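PDB 4KI9: dual specificity protein phosphatase 12 from Homo sapiens, which removes phosphate from phosphotyrosine and from phosphoserine or phosphothreonine residues of proteins, the chain being its catalytic phosphatase domain. Local coordinates for residues A151-K154 against Q155-Q159. The protein carries 2 engineered substitutions. Numbering follows the deposited sequence.
Sequences AIYK and QYRLQ
Tyr153 and Arg157, one helical turn apart, make the closest side-chain-to-side-chain contact between 151-154 and 155-159. CG of Arg157 lies over one face of the Tyr153 ring, 3.8 Å from the centroid and 27° off the ring normal, which qualifies as a CH-pi contact. It is shifted toward the rim, 3.4 Å from CE1 of Tyr153, and CD of Arg157 comes equally near the phenol OH, itself hydrogen-bonded to Ser66 OG. With CG anti to the backbone N (chi1 -174°), Tyr153 runs alongside Arg157, whose bends at chi2 and chi3 carry the guanidinium past the ring, the two planes 36° apart, to a salt bridge with Asp63. Tyr156 adds a looser apolar touch, its CD1 4.3 Å from CE2 of Tyr153. Beneath, four backbone hydrogen bonds, each from N-H of residue i+4 to C=O of residue i, define a regular alpha-helix. An alanine in place of Tyr153 would probably leave Ser66 OG without the phenol oxygen and the Arg157 methylenes without their ring. The solvent side is sparse: the extended Lys154 chain runs back toward the helix N-terminus, where NZ weakly hydrogen-bonds Ser149 O, and Gln155 bends away. Far from the substrate-binding residues, this last helix, 151-160, packs Ile152 and Tyr156 against Leu138 of helix 130-141, while Asp63, hydrogen-bonded also to Tyr156 OH, and Ser66 tie it to the region between strand 50-55 and helix 68-80.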
ATOM      1  N   ALA A 151       5.614  -9.095 -20.904  1.00 32.45           N
ATOM      2  CA  ALA A 151       6.592 -10.144 -20.684  1.00 32.67           C
ATOM      3  C   ALA A 151       7.151 -10.038 -19.274  1.00 29.03           C
ATOM      4  O   ALA A 151       7.509 -11.047 -18.671  1.00 32.01           O
ATOM      5  CB  ALA A 151       7.722 -10.059 -21.724  1.00 31.41           C
ATOM      6  N   ILE A 152       7.238  -8.815 -18.758  1.00 26.31           N
ATOM      7  CA  ILE A 152       7.712  -8.595 -17.389  1.00 28.68           C
ATOM      8  C   ILE A 152       6.799  -9.295 -16.377  1.00 26.56           C
ATOM      9  O   ILE A 152       7.277  -9.984 -15.472  1.00 22.22           O
ATOM     10  CB  ILE A 152       7.809  -7.098 -17.037  1.00 28.74           C
ATOM     11  CG1 ILE A 152       8.994  -6.454 -17.739  1.00 32.97           C
ATOM     12  CG2 ILE A 152       7.967  -6.893 -15.523  1.00 25.55           C
ATOM     13  CD1 ILE A 152       9.023  -4.969 -17.562  1.00 36.68           C
ATOM     14  N   TYR A 153       5.492  -9.129 -16.534  1.00 21.18           N
ATOM     15  CA  TYR A 153       4.542  -9.754 -15.608  1.00 21.22           C
ATOM     16  C   TYR A 153       4.539 -11.270 -15.746  1.00 24.61           C
ATOM     17  O   TYR A 153       4.510 -11.999 -14.748  1.00 22.96           O
ATOM     18  CB  TYR A 153       3.105  -9.216 -15.804  1.00 20.66           C
ATOM     19  CG  TYR A 153       2.160  -9.750 -14.742  1.00 20.29           C
ATOM     20  CD1 TYR A 153       1.261 -10.765 -15.027  1.00 21.34           C
ATOM     21  CD2 TYR A 153       2.211  -9.265 -13.439  1.00 22.61           C
ATOM     22  CE1 TYR A 153       0.408 -11.265 -14.051  1.00 22.36           C
ATOM     23  CE2 TYR A 153       1.363  -9.758 -12.451  1.00 19.89           C
ATOM     24  CZ  TYR A 153       0.463 -10.755 -12.761  1.00 21.83           C
ATOM     25  OH  TYR A 153      -0.368 -11.269 -11.784  1.00 22.71           O
ATOM     26  N   LYS A 154       4.570 -11.755 -16.981  1.00 24.68           N
ATOM     27  CA  LYS A 154       4.545 -13.197 -17.188  1.00 28.88           C
ATOM     28  C   LYS A 154       5.777 -13.852 -16.577  1.00 27.81           C
ATOM     29  O   LYS A 154       5.662 -14.870 -15.902  1.00 24.49           O
ATOM     30  CB  LYS A 154       4.405 -13.539 -18.672  1.00 33.91           C
ATOM     31  CG  LYS A 154       3.041 -13.164 -19.243  1.00 37.32           C
ATOM     32  CD  LYS A 154       3.028 -13.213 -20.755  1.00 41.80           C
ATOM     33  CE  LYS A 154       1.665 -12.795 -21.283  1.00 47.55           C
ATOM     34  NZ  LYS A 154       1.684 -12.562 -22.755  1.00 51.79           N
ATOM     35  N   GLN A 155       6.953 -13.261 -16.794  1.00 26.13           N
ATOM     36  CA  GLN A 155       8.179 -13.834 -16.237  1.00 28.54           C
ATOM     37  C   GLN A 155       8.127 -13.832 -14.708  1.00 26.43           C
ATOM     38  O   GLN A 155       8.528 -14.793 -14.060  1.00 23.90           O
ATOM     39  CB  GLN A 155       9.420 -13.077 -16.729  1.00 27.15           C
ATOM     40  CG  GLN A 155      10.715 -13.708 -16.282  1.00 30.23           C
ATOM     41  CD  GLN A 155      10.974 -15.046 -16.958  1.00 35.34           C
ATOM     42  OE1 GLN A 155      10.378 -15.358 -17.992  1.00 33.67           O
ATOM     43  NE2 GLN A 155      11.861 -15.848 -16.370  1.00 34.27           N
ATOM     44  N   TYR A 156       7.622 -12.745 -14.139  1.00 23.43           N
ATOM     45  CA  TYR A 156       7.474 -12.623 -12.696  1.00 23.05           C
ATOM     46  C   TYR A 156       6.568 -13.710 -12.099  1.00 20.69           C
ATOM     47  O   TYR A 156       6.867 -14.260 -11.034  1.00 23.71           O
ATOM     48  CB  TYR A 156       6.898 -11.242 -12.375  1.00 22.20           C
ATOM     49  CG  TYR A 156       6.385 -11.058 -10.966  1.00 24.51           C
ATOM     50  CD1 TYR A 156       5.016 -11.124 -10.683  1.00 21.59           C
ATOM     51  CD2 TYR A 156       7.254 -10.767  -9.927  1.00 26.21           C
ATOM     52  CE1 TYR A 156       4.540 -10.933  -9.385  1.00 16.83           C
ATOM     53  CE2 TYR A 156       6.786 -10.568  -8.628  1.00 25.64           C
ATOM     54  CZ  TYR A 156       5.429 -10.648  -8.370  1.00 22.15           C
ATOM     55  OH  TYR A 156       4.968 -10.445  -7.089  1.00 24.16           O
ATOM     56  N   ARG A 157       5.457 -14.002 -12.769  1.00 20.19           N
ATOM     57  CA  ARG A 157       4.531 -15.031 -12.288  1.00 18.90           C
ATOM     58  C   ARG A 157       5.097 -16.454 -12.456  1.00 22.20           C
ATOM     59  O   ARG A 157       4.873 -17.327 -11.624  1.00 26.07           O
ATOM     60  CB  ARG A 157       3.158 -14.893 -12.957  1.00 23.89           C
ATOM     61  CG  ARG A 157       2.339 -13.652 -12.520  1.00 20.79           C
ATOM     62  CD  ARG A 157       1.976 -13.646 -11.036  1.00 20.95           C
ATOM     63  NE  ARG A 157       1.528 -14.964 -10.594  1.00 21.57           N
ATOM     64  CZ  ARG A 157       1.645 -15.428  -9.352  1.00 23.39           C
ATOM     65  NH1 ARG A 157       2.176 -14.672  -8.394  1.00 23.83           N
ATOM     66  NH2 ARG A 157       1.238 -16.661  -9.069  1.00 23.03           N
ATOM     67  N   LEU A 158       5.838 -16.691 -13.528  1.00 20.17           N
ATOM     68  CA  LEU A 158       6.524 -17.971 -13.677  1.00 19.88           C
ATOM     69  C   LEU A 158       7.509 -18.164 -12.527  1.00 22.53           C
ATOM     70  O   LEU A 158       7.622 -19.259 -11.973  1.00 21.75           O
ATOM     71  CB  LEU A 158       7.265 -18.063 -15.019  1.00 27.98           C
ATOM     72  CG  LEU A 158       6.436 -18.068 -16.301  1.00 27.24           C
ATOM     73  CD1 LEU A 158       7.347 -18.083 -17.510  1.00 27.04           C
ATOM     74  CD2 LEU A 158       5.520 -19.293 -16.304  1.00 27.65           C
ATOM     75  N   GLN A 159       8.227 -17.102 -12.170  1.00 22.07           N
ATOM     76  CA  GLN A 159       9.200 -17.194 -11.080  1.00 27.60           C
ATOM     77  C   GLN A 159       8.506 -17.429  -9.747  1.00 21.45           C
ATOM     78  O   GLN A 159       8.983 -18.197  -8.916  1.00 29.10           O
ATOM     79  CB  GLN A 159      10.081 -15.938 -11.028  1.00 27.70           C
ATOM     80  CG  GLN A 159      10.937 -15.790 -12.289  1.00 45.92           C
ATOM     81  CD  GLN A 159      11.890 -14.608 -12.246  1.00 57.92           C
ATOM     82  OE1 GLN A 159      12.448 -14.215 -13.271  1.00 57.55           O
ATOM     83  NE2 GLN A 159      12.087 -14.042 -11.060  1.00 64.13           N
TER